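Local coordinates for protein Rio2 kinase (PDB 4GYI) that is an atypical RIO-family kinase with an ATPase-dependent role on the evolving pre-40S ribosomal subunit, and binds ADP and magnesium and forms an aspartyl phosphate, at residues A[20-25]-A[40-45]; A[10-15]-A[55-60]; A[168-173]-A[224-229]. All blocks are in the same frame, centred on the assembly; numbering follows the deposited sequence.

Contact 1 of 3, residues A[20-25]-A[40-45]; sequences LTAVEM and KIARLR
Ala-22 and Ala-42 meet where two helices of the N-terminal winged-helix domain come very close. Their CA atoms are 5.2 Å apart. Ala-22 on helix 14-26 carries the tight part. Its CB touches Ala-42 CB at 3.8 Å and lies 3.7 Å from Ala-42 N, so the methyl rests on the backbone at Ala-42 as well as on a side chain. Ile-41 closes in beside it. The branch methyl CG2 stands anti to the Ile-41 backbone N and meets Ala-22 CB at 3.7 Å. The longer branch of Ile-41 reaches along helix 14-26, and its CD1 ends 3.7 Å from Ala-22 O. Beyond the two segments, Leu-20 and Val-23 face the domain interior and pack on Ile-64, while Arg-18 NE bonds Ala-42 O.

The other side is looser. Met-25 offers only its CB, 4.3 Å from Ile-41 CG2, and the rest of its chain leads away at an exposed position. No hydrogen bond joins the two segments. Their contact is apolar, and the small methyl of Ala-22 lets the backbones approach so closely.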
loop_
_atom_site.group_PDB
_atom_site.type_symbol
_atom_site.label_atom_id
_atom_site.label_comp_id
_atom_site.label_asym_id
_atom_site.label_seq_id
_atom_site.Cartn_x
_atom_site.Cartn_y
_atom_site.Cartn_z
ATOM N N LEU A 20 -5.801 23.722 -3.422
ATOM C CA LEU A 20 -5.786 22.403 -2.819
ATOM C C LEU A 20 -4.372 22.065 -2.347
ATOM O O LEU A 20 -4.173 21.640 -1.211
ATOM C CB LEU A 20 -6.303 21.338 -3.797
ATOM C CG LEU A 20 -6.563 19.964 -3.178
ATOM C CD1 LEU A 20 -7.532 20.112 -2.005
ATOM C CD2 LEU A 20 -7.100 18.929 -4.223
ATOM N N THR A 21 -3.390 22.272 -3.215
ATOM C CA THR A 21 -1.995 22.006 -2.872
ATOM C C THR A 21 -1.525 22.876 -1.706
ATOM O O THR A 21 -0.776 22.425 -0.837
ATOM C CB THR A 21 -1.081 22.262 -4.083
ATOM O OG1 THR A 21 -1.476 21.411 -5.170
ATOM C CG2 THR A 21 0.381 21.996 -3.727
ATOM N N ALA A 22 -1.987 24.123 -1.693
ATOM C CA ALA A 22 -1.664 25.063 -0.624
ATOM C C ALA A 22 -2.209 24.616 0.726
ATOM O O ALA A 22 -1.578 24.835 1.760
ATOM C CB ALA A 22 -2.184 26.472 -0.967
ATOM N N VAL A 23 -3.393 24.017 0.727
ATOM C CA VAL A 23 -3.950 23.499 1.975
ATOM C C VAL A 23 -3.098 22.324 2.453
ATOM O O VAL A 23 -2.792 22.192 3.643
ATOM C CB VAL A 23 -5.407 23.055 1.807
ATOM C CG1 VAL A 23 -5.892 22.359 3.069
ATOM C CG2 VAL A 23 -6.282 24.254 1.469
ATOM N N GLU A 24 -2.686 21.488 1.506
ATOM C CA GLU A 24 -1.806 20.390 1.841
ATOM C C GLU A 24 -0.510 20.891 2.491
ATOM O O GLU A 24 -0.098 20.381 3.525
ATOM C CB GLU A 24 -1.488 19.538 0.611
ATOM C CG GLU A 24 -0.605 18.341 0.953
ATOM C CD GLU A 24 -0.056 17.636 -0.270
ATOM O OE1 GLU A 24 0.128 18.293 -1.313
ATOM O OE2 GLU A 24 0.195 16.420 -0.183
ATOM N N MET A 25 0.130 21.884 1.886
ATOM C CA MET A 25 1.419 22.352 2.397
ATOM C C MET A 25 1.293 23.023 3.748
ATOM O O MET A 25 2.162 22.881 4.598
ATOM C CB MET A 25 2.080 23.307 1.419
ATOM C CG MET A 25 2.767 22.626 0.267
ATOM S SD MET A 25 3.102 23.818 -1.040
ATOM C CE MET A 25 3.926 22.774 -2.244
ATOM N N LYS A 40 -1.847 33.029 1.496
ATOM C CA LYS A 40 -0.423 33.318 1.397
ATOM C C LYS A 40 0.326 32.217 0.650
ATOM O O LYS A 40 1.043 32.488 -0.305
ATOM C CB LYS A 40 0.191 33.535 2.784
ATOM C CG LYS A 40 1.703 33.375 2.810
ATOM C CD LYS A 40 2.331 34.127 3.973
ATOM C CE LYS A 40 3.805 33.777 4.113
ATOM N NZ LYS A 40 4.470 33.668 2.783
ATOM N N ILE A 41 0.150 30.973 1.081
ATOM C CA ILE A 41 0.794 29.842 0.424
ATOM C C ILE A 41 0.372 29.738 -1.042
ATOM O O ILE A 41 1.207 29.494 -1.916
ATOM C CB ILE A 41 0.478 28.518 1.150
ATOM C CG1 ILE A 41 0.982 28.573 2.589
ATOM C CG2 ILE A 41 1.098 27.335 0.417
ATOM C CD1 ILE A 41 0.575 27.377 3.400
ATOM N N ALA A 42 -0.916 29.950 -1.313
ATOM C CA ALA A 42 -1.443 29.850 -2.683
ATOM C C ALA A 42 -1.011 30.974 -3.628
ATOM O O ALA A 42 -1.294 30.912 -4.835
ATOM C CB ALA A 42 -2.967 29.749 -2.669
ATOM N N ARG A 43 -0.346 31.995 -3.088
ATOM C CA ARG A 43 0.031 33.164 -3.888
ATOM C C ARG A 43 0.866 32.785 -5.116
ATOM O O ARG A 43 2.000 32.314 -5.002
ATOM C CB ARG A 43 0.710 34.246 -3.030
ATOM C CG ARG A 43 -0.208 35.438 -2.732
ATOM C CD ARG A 43 0.187 36.216 -1.473
ATOM N NE ARG A 43 1.584 36.635 -1.489
ATOM C CZ ARG A 43 2.318 36.824 -0.396
ATOM N NH1 ARG A 43 1.791 36.622 0.807
ATOM N NH2 ARG A 43 3.584 37.211 -0.501
ATOM N N LEU A 44 0.260 32.976 -6.285
ATOM C CA LEU A 44 0.851 32.612 -7.567
ATOM C C LEU A 44 2.129 33.407 -7.830
ATOM O O LEU A 44 3.229 32.848 -7.819
ATOM C CB LEU A 44 -0.175 32.835 -8.687
ATOM C CG LEU A 44 0.242 32.768 -10.160
ATOM C CD1 LEU A 44 0.617 31.364 -10.561
ATOM C CD2 LEU A 44 -0.869 33.306 -11.062
ATOM N N ARG A 45 1.967 34.710 -8.053
ATOM C CA ARG A 45 3.084 35.621 -8.316
ATOM C C ARG A 45 3.621 36.472 -7.130
ATOM O O ARG A 45 4.838 36.618 -7.005
ATOM C CB ARG A 45 2.772 36.515 -9.526
ATOM C CG ARG A 45 3.891 37.473 -9.920
ATOM C CD ARG A 45 5.159 36.757 -10.356
ATOM N NE ARG A 45 6.186 37.695 -10.807
ATOM C CZ ARG A 45 7.000 38.364 -9.994
ATOM N NH1 ARG A 45 6.905 38.211 -8.679
ATOM N NH2 ARG A 45 7.905 39.196 -10.495
#

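Contact 2 of 3, residues A[10-15]-A[55-60]; sequences RHLTAE and IATLAK
A short backbone bond, Lys-60 N to Ala-56 O at 2.8 Å, closes the helical turn that presents Thr-57 and Leu-58 to Leu-12. The turn belongs to helix 51-60 of the winged-helix domain, a member of the helix-turn-helix class. Leu-12 lies in the segment that leads into helix 14-26. The contact therefore joins the segment ahead of helix 14-26 to helix 51-60.

Leu-12 does the touching with one methyl. Its CD2 lies 3.9 Å from Thr-57 CG2 and 4.0 Å from Leu-58 CD2. The two neighbours are met differently. Leu-12 and Thr-57 run past each other in opposite directions, whereas Leu-12 and Leu-58 cross at about a right angle. The backbones stay well apart: even the nearest CA atoms, those of Leu-12 and Thr-57, are 8.2 Å from each other. The side chains bridge that gap. With CD1 of Leu-12 anti to CA (chi2 175°), CD2 is the branch turned to the side, and it is this methyl that meets helix 51-60.

No hydrogen bond crosses between the segments. The polar groups close by serve the helix start instead. Thr-13 is the N-cap of helix 14-26. Its OG1 accepts a hydrogen bond from a backbone N just past Glu-15, and Asp-16 OD2 accepts one from Thr-13 N, as in a capping box. The Thr-57 side chain also touches Asp-16.

The apolar cluster continues past the two segments. Leu-63 touches both Leu-12 and Leu-58, Trp-17 packs on Leu-12, and Val-19 and Ile-64 pack on Leu-58. Thr-57 is less enclosed. With OG1 beside the backbone N (chi1 -71°), Thr-57 CG2 stands anti to that N and faces the leucine, while OG1 stays 6.2 Å from Leu-12 CD2.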
loop_
_atom_site.group_PDB
_atom_site.type_symbol
_atom_site.label_atom_id
_atom_site.label_comp_id
_atom_site.label_asym_id
_atom_site.label_seq_id
_atom_site.Cartn_x
_atom_site.Cartn_y
_atom_site.Cartn_z
ATOM N N ARG A 10 -12.058 16.652 -13.191
ATOM C CA ARG A 10 -11.940 17.469 -14.400
ATOM C C ARG A 10 -12.605 18.841 -14.317
ATOM O O ARG A 10 -12.254 19.749 -15.070
ATOM C CB ARG A 10 -12.429 16.704 -15.627
ATOM C CG ARG A 10 -11.372 15.795 -16.197
ATOM C CD ARG A 10 -11.811 14.357 -16.158
ATOM N NE ARG A 10 -12.465 13.959 -17.400
ATOM C CZ ARG A 10 -13.775 13.793 -17.538
ATOM N NH1 ARG A 10 -14.589 13.986 -16.508
ATOM N NH2 ARG A 10 -14.271 13.425 -18.708
ATOM N N HIS A 11 -13.561 18.995 -13.409
ATOM C CA HIS A 11 -14.136 20.309 -13.131
ATOM C C HIS A 11 -13.087 21.267 -12.553
ATOM O O HIS A 11 -13.227 22.487 -12.660
ATOM C CB HIS A 11 -15.315 20.194 -12.154
ATOM C CG HIS A 11 -16.565 19.637 -12.766
ATOM N ND1 HIS A 11 -17.550 19.025 -12.019
ATOM C CD2 HIS A 11 -16.994 19.605 -14.051
ATOM C CE1 HIS A 11 -18.527 18.635 -12.818
ATOM N NE2 HIS A 11 -18.216 18.977 -14.056
ATOM N N LEU A 12 -12.036 20.719 -11.943
ATOM C CA LEU A 12 -11.070 21.544 -11.218
ATOM C C LEU A 12 -10.142 22.335 -12.135
ATOM O O LEU A 12 -9.554 21.780 -13.066
ATOM C CB LEU A 12 -10.258 20.696 -10.238
ATOM C CG LEU A 12 -11.104 20.030 -9.147
ATOM C CD1 LEU A 12 -10.269 19.112 -8.285
ATOM C CD2 LEU A 12 -11.756 21.087 -8.285
ATOM N N THR A 13 -10.022 23.634 -11.857
ATOM C CA THR A 13 -9.166 24.534 -12.629
ATOM C C THR A 13 -7.737 24.523 -12.115
ATOM O O THR A 13 -7.427 23.867 -11.118
ATOM C CB THR A 13 -9.649 25.991 -12.558
ATOM O OG1 THR A 13 -9.546 26.456 -11.210
ATOM C CG2 THR A 13 -11.092 26.111 -13.027
ATOM N N ALA A 14 -6.872 25.269 -12.792
ATOM C CA ALA A 14 -5.457 25.309 -12.440
ATOM C C ALA A 14 -5.238 25.851 -11.030
ATOM O O ALA A 14 -4.472 25.274 -10.245
ATOM C CB ALA A 14 -4.673 26.121 -13.461
ATOM N N GLU A 15 -5.918 26.943 -10.693
ATOM C CA GLU A 15 -5.830 27.431 -9.320
ATOM C C GLU A 15 -6.792 26.741 -8.336
ATOM O O GLU A 15 -6.799 27.059 -7.153
ATOM C CB GLU A 15 -5.897 28.963 -9.228
ATOM C CG GLU A 15 -4.507 29.612 -9.066
ATOM C CD GLU A 15 -4.445 30.664 -7.955
ATOM O OE1 GLU A 15 -3.332 31.163 -7.663
ATOM O OE2 GLU A 15 -5.502 30.995 -7.374
ATOM N N ILE A 55 -11.543 27.960 -2.994
ATOM C CA ILE A 55 -11.846 27.396 -1.674
ATOM C C ILE A 55 -13.272 26.841 -1.581
ATOM O O ILE A 55 -13.489 25.734 -1.075
ATOM C CB ILE A 55 -11.600 28.421 -0.529
ATOM C CG1 ILE A 55 -10.111 28.758 -0.423
ATOM C CG2 ILE A 55 -12.116 27.889 0.807
ATOM C CD1 ILE A 55 -9.728 29.513 0.842
ATOM N N ALA A 56 -14.240 27.598 -2.087
ATOM C CA ALA A 56 -15.637 27.163 -2.055
ATOM C C ALA A 56 -15.881 25.959 -2.972
ATOM O O ALA A 56 -16.580 25.005 -2.604
ATOM C CB ALA A 56 -16.548 28.312 -2.440
ATOM N N THR A 57 -15.322 26.027 -4.179
ATOM C CA THR A 57 -15.334 24.906 -5.113
ATOM C C THR A 57 -14.806 23.643 -4.431
ATOM O O THR A 57 -15.442 22.592 -4.471
ATOM C CB THR A 57 -14.445 25.198 -6.341
ATOM O OG1 THR A 57 -15.060 26.200 -7.166
ATOM C CG2 THR A 57 -14.225 23.932 -7.159
ATOM N N LEU A 58 -13.645 23.759 -3.795
ATOM C CA LEU A 58 -12.998 22.602 -3.169
ATOM C C LEU A 58 -13.797 22.095 -1.986
ATOM O O LEU A 58 -13.881 20.891 -1.754
ATOM C CB LEU A 58 -11.568 22.943 -2.742
ATOM C CG LEU A 58 -10.604 23.275 -3.885
ATOM C CD1 LEU A 58 -9.325 23.928 -3.340
ATOM C CD2 LEU A 58 -10.287 22.019 -4.717
ATOM N N ALA A 59 -14.391 23.019 -1.244
ATOM C CA ALA A 59 -15.210 22.667 -0.088
ATOM C C ALA A 59 -16.468 21.941 -0.538
ATOM O O ALA A 59 -16.821 20.898 -0.000
ATOM C CB ALA A 59 -15.570 23.920 0.708
ATOM N N LYS A 60 -17.129 22.506 -1.541
ATOM C CA LYS A 60 -18.329 21.926 -2.134
ATOM C C LYS A 60 -18.075 20.507 -2.605
ATOM O O LYS A 60 -18.877 19.606 -2.356
ATOM C CB LYS A 60 -18.789 22.785 -3.314
ATOM C CG LYS A 60 -19.781 22.101 -4.243
ATOM C CD LYS A 60 -21.168 22.039 -3.627
ATOM C CE LYS A 60 -22.178 21.476 -4.614
ATOM N NZ LYS A 60 -23.570 21.531 -4.084
#

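Contact 3 of 3, residues A[168-173]-A[224-229]; sequences KALYEE and HGLIHG
Leu-170 and Leu-226 meet at their ends, the two side chains crossing at a slant with Leu-170 CD2 4.0 Å from Leu-226 CD1. Each offers one methyl to the other. Glu-173 and His-224 form the second pair. The glutamate chain bends at chi2 (-52°) and brings its carboxylate obliquely to the ring, the two planes 51° apart. Glu-173 OE2 comes within 3.7 Å of His-224 CE1. It is 4.2 Å from His-224 ND1, and no hydrogen bond links them. That nitrogen is instead bonded to Lys-313 O, which helps fix the ring's rotation. The nearby carboxylate would probably favour a positive ring. Phe-175 adds an edge-to-face ring contact with His-224 and also packs on Leu-170.

The site lies in the RIO kinase domain. Helix 207-223 ends in a Schellman motif with Gly-225 at positive phi, and the chain turns into strand 226-227, then the His-Gly-Asp of the kinase catalytic loop. Leu-170 thus packs helix 149-172 against strand 226-227, just after this turn. Leu-221 of helix 207-223 touches Leu-170 too, and strand 226-227 pairs with strand 263-264.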
loop_
_atom_site.group_PDB
_atom_site.type_symbol
_atom_site.label_atom_id
_atom_site.label_comp_id
_atom_site.label_asym_id
_atom_site.label_seq_id
_atom_site.Cartn_x
_atom_site.Cartn_y
_atom_site.Cartn_z
ATOM N N LYS A 168 10.702 -2.125 -4.727
ATOM C CA LYS A 168 11.894 -1.864 -5.526
ATOM C C LYS A 168 13.041 -2.818 -5.195
ATOM O O LYS A 168 13.650 -3.410 -6.096
ATOM C CB LYS A 168 12.398 -0.427 -5.352
ATOM C CG LYS A 168 11.669 0.622 -6.165
ATOM C CD LYS A 168 12.405 1.949 -6.102
ATOM C CE LYS A 168 13.824 1.819 -6.664
ATOM N NZ LYS A 168 14.732 2.973 -6.344
ATOM N N ALA A 169 13.363 -2.944 -3.913
ATOM C CA ALA A 169 14.485 -3.795 -3.510
ATOM C C ALA A 169 14.235 -5.224 -3.970
ATOM O O ALA A 169 15.121 -5.880 -4.502
ATOM C CB ALA A 169 14.700 -3.753 -1.976
ATOM N N LEU A 170 13.008 -5.698 -3.787
ATOM C CA LEU A 170 12.708 -7.091 -4.076
ATOM C C LEU A 170 12.697 -7.310 -5.572
ATOM O O LEU A 170 13.196 -8.313 -6.066
ATOM C CB LEU A 170 11.362 -7.494 -3.468
ATOM C CG LEU A 170 11.391 -7.582 -1.946
ATOM C CD1 LEU A 170 9.992 -7.658 -1.385
ATOM C CD2 LEU A 170 12.216 -8.794 -1.522
ATOM N N TYR A 171 12.114 -6.363 -6.289
ATOM C CA TYR A 171 12.031 -6.468 -7.738
ATOM C C TYR A 171 13.428 -6.502 -8.371
ATOM O O TYR A 171 13.687 -7.289 -9.278
ATOM C CB TYR A 171 11.223 -5.307 -8.309
ATOM C CG TYR A 171 11.041 -5.385 -9.802
ATOM C CD1 TYR A 171 10.074 -6.207 -10.356
ATOM C CD2 TYR A 171 11.841 -4.639 -10.662
ATOM C CE1 TYR A 171 9.906 -6.294 -11.725
ATOM C CE2 TYR A 171 11.676 -4.717 -12.035
ATOM C CZ TYR A 171 10.706 -5.549 -12.559
ATOM O OH TYR A 171 10.527 -5.629 -13.924
ATOM N N GLU A 172 14.328 -5.661 -7.878
ATOM C CA GLU A 172 15.684 -5.592 -8.431
ATOM C C GLU A 172 16.537 -6.818 -8.073
ATOM O O GLU A 172 17.402 -7.225 -8.844
ATOM C CB GLU A 172 16.362 -4.283 -8.030
ATOM C CG GLU A 172 15.786 -3.068 -8.760
ATOM C CD GLU A 172 16.020 -1.753 -8.016
ATOM O OE1 GLU A 172 16.408 -1.791 -6.823
ATOM O OE2 GLU A 172 15.802 -0.678 -8.624
ATOM N N GLU A 173 16.271 -7.430 -6.925
ATOM C CA GLU A 173 16.951 -8.673 -6.580
ATOM C C GLU A 173 16.479 -9.900 -7.357
ATOM O O GLU A 173 17.060 -10.974 -7.224
ATOM C CB GLU A 173 16.850 -8.948 -5.084
ATOM C CG GLU A 173 17.718 -8.043 -4.271
ATOM C CD GLU A 173 19.146 -8.039 -4.774
ATOM O OE1 GLU A 173 19.551 -7.019 -5.375
ATOM O OE2 GLU A 173 19.849 -9.056 -4.575
ATOM N N HIS A 224 17.629 -12.785 2.699
ATOM C CA HIS A 224 17.873 -11.374 2.376
ATOM C C HIS A 224 17.451 -10.423 3.499
ATOM O O HIS A 224 17.325 -9.219 3.283
ATOM C CB HIS A 224 17.217 -10.976 1.048
ATOM C CG HIS A 224 17.899 -11.549 -0.156
ATOM N ND1 HIS A 224 18.785 -10.822 -0.923
ATOM C CD2 HIS A 224 17.851 -12.785 -0.707
ATOM C CE1 HIS A 224 19.243 -11.582 -1.902
ATOM N NE2 HIS A 224 18.690 -12.779 -1.793
ATOM N N GLY A 225 17.250 -10.964 4.699
ATOM C CA GLY A 225 16.973 -10.138 5.866
ATOM C C GLY A 225 15.512 -9.777 6.114
ATOM O O GLY A 225 15.206 -8.962 6.983
ATOM N N LEU A 226 14.602 -10.397 5.375
ATOM C CA LEU A 226 13.194 -10.009 5.450
ATOM C C LEU A 226 12.229 -11.107 5.900
ATOM O O LEU A 226 12.441 -12.306 5.648
ATOM C CB LEU A 226 12.729 -9.469 4.106
ATOM C CG LEU A 226 13.353 -8.136 3.706
ATOM C CD1 LEU A 226 13.016 -7.830 2.271
ATOM C CD2 LEU A 226 12.859 -7.028 4.626
ATOM N N ILE A 227 11.165 -10.662 6.567
ATOM C CA ILE A 227 10.022 -11.490 6.883
ATOM C C ILE A 227 8.792 -10.724 6.412
ATOM O O ILE A 227 8.590 -9.560 6.790
ATOM C CB ILE A 227 9.910 -11.699 8.382
ATOM C CG1 ILE A 227 11.081 -12.540 8.886
ATOM C CG2 ILE A 227 8.580 -12.342 8.740
ATOM C CD1 ILE A 227 11.188 -12.527 10.375
ATOM N N HIS A 228 7.979 -11.369 5.586
ATOM C CA HIS A 228 6.853 -10.704 4.927
ATOM C C HIS A 228 5.845 -10.182 5.945
ATOM O O HIS A 228 5.482 -9.008 5.908
ATOM C CB HIS A 228 6.188 -11.648 3.922
ATOM C CG HIS A 228 5.068 -11.024 3.147
ATOM N ND1 HIS A 228 3.804 -10.859 3.674
ATOM C CD2 HIS A 228 5.008 -10.568 1.874
ATOM C CE1 HIS A 228 3.021 -10.303 2.765
ATOM N NE2 HIS A 228 3.723 -10.120 1.661
ATOM N N GLY A 229 5.440 -11.043 6.878
ATOM C CA GLY A 229 4.599 -10.632 7.994
ATOM C C GLY A 229 3.101 -10.760 7.729
ATOM O O GLY A 229 2.290 -10.649 8.647
#

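Contacts 1 and 2 share helix 14-26 in the N-terminal winged-helix domain. Their centres are about 13 Å apart and their atoms touch, for example Leu-20 N and Leu-58 CD1 at 3.5 Å. Along the chain, contact 1 is nested inside the loop closed by contact 2. Contact 1 sets helix 35-42 against helix 14-26, and contact 2 sets helix 51-60 against the loop leading into it. Contact 3 comes later, in the RIO kinase domain. Its centre lies about 38 Å from that of contact 1 and about 41 Å from that of contact 2. It is remote from both, although Glu-24 in segment 20-25 reaches the kinase domain through a salt bridge to Arg-185.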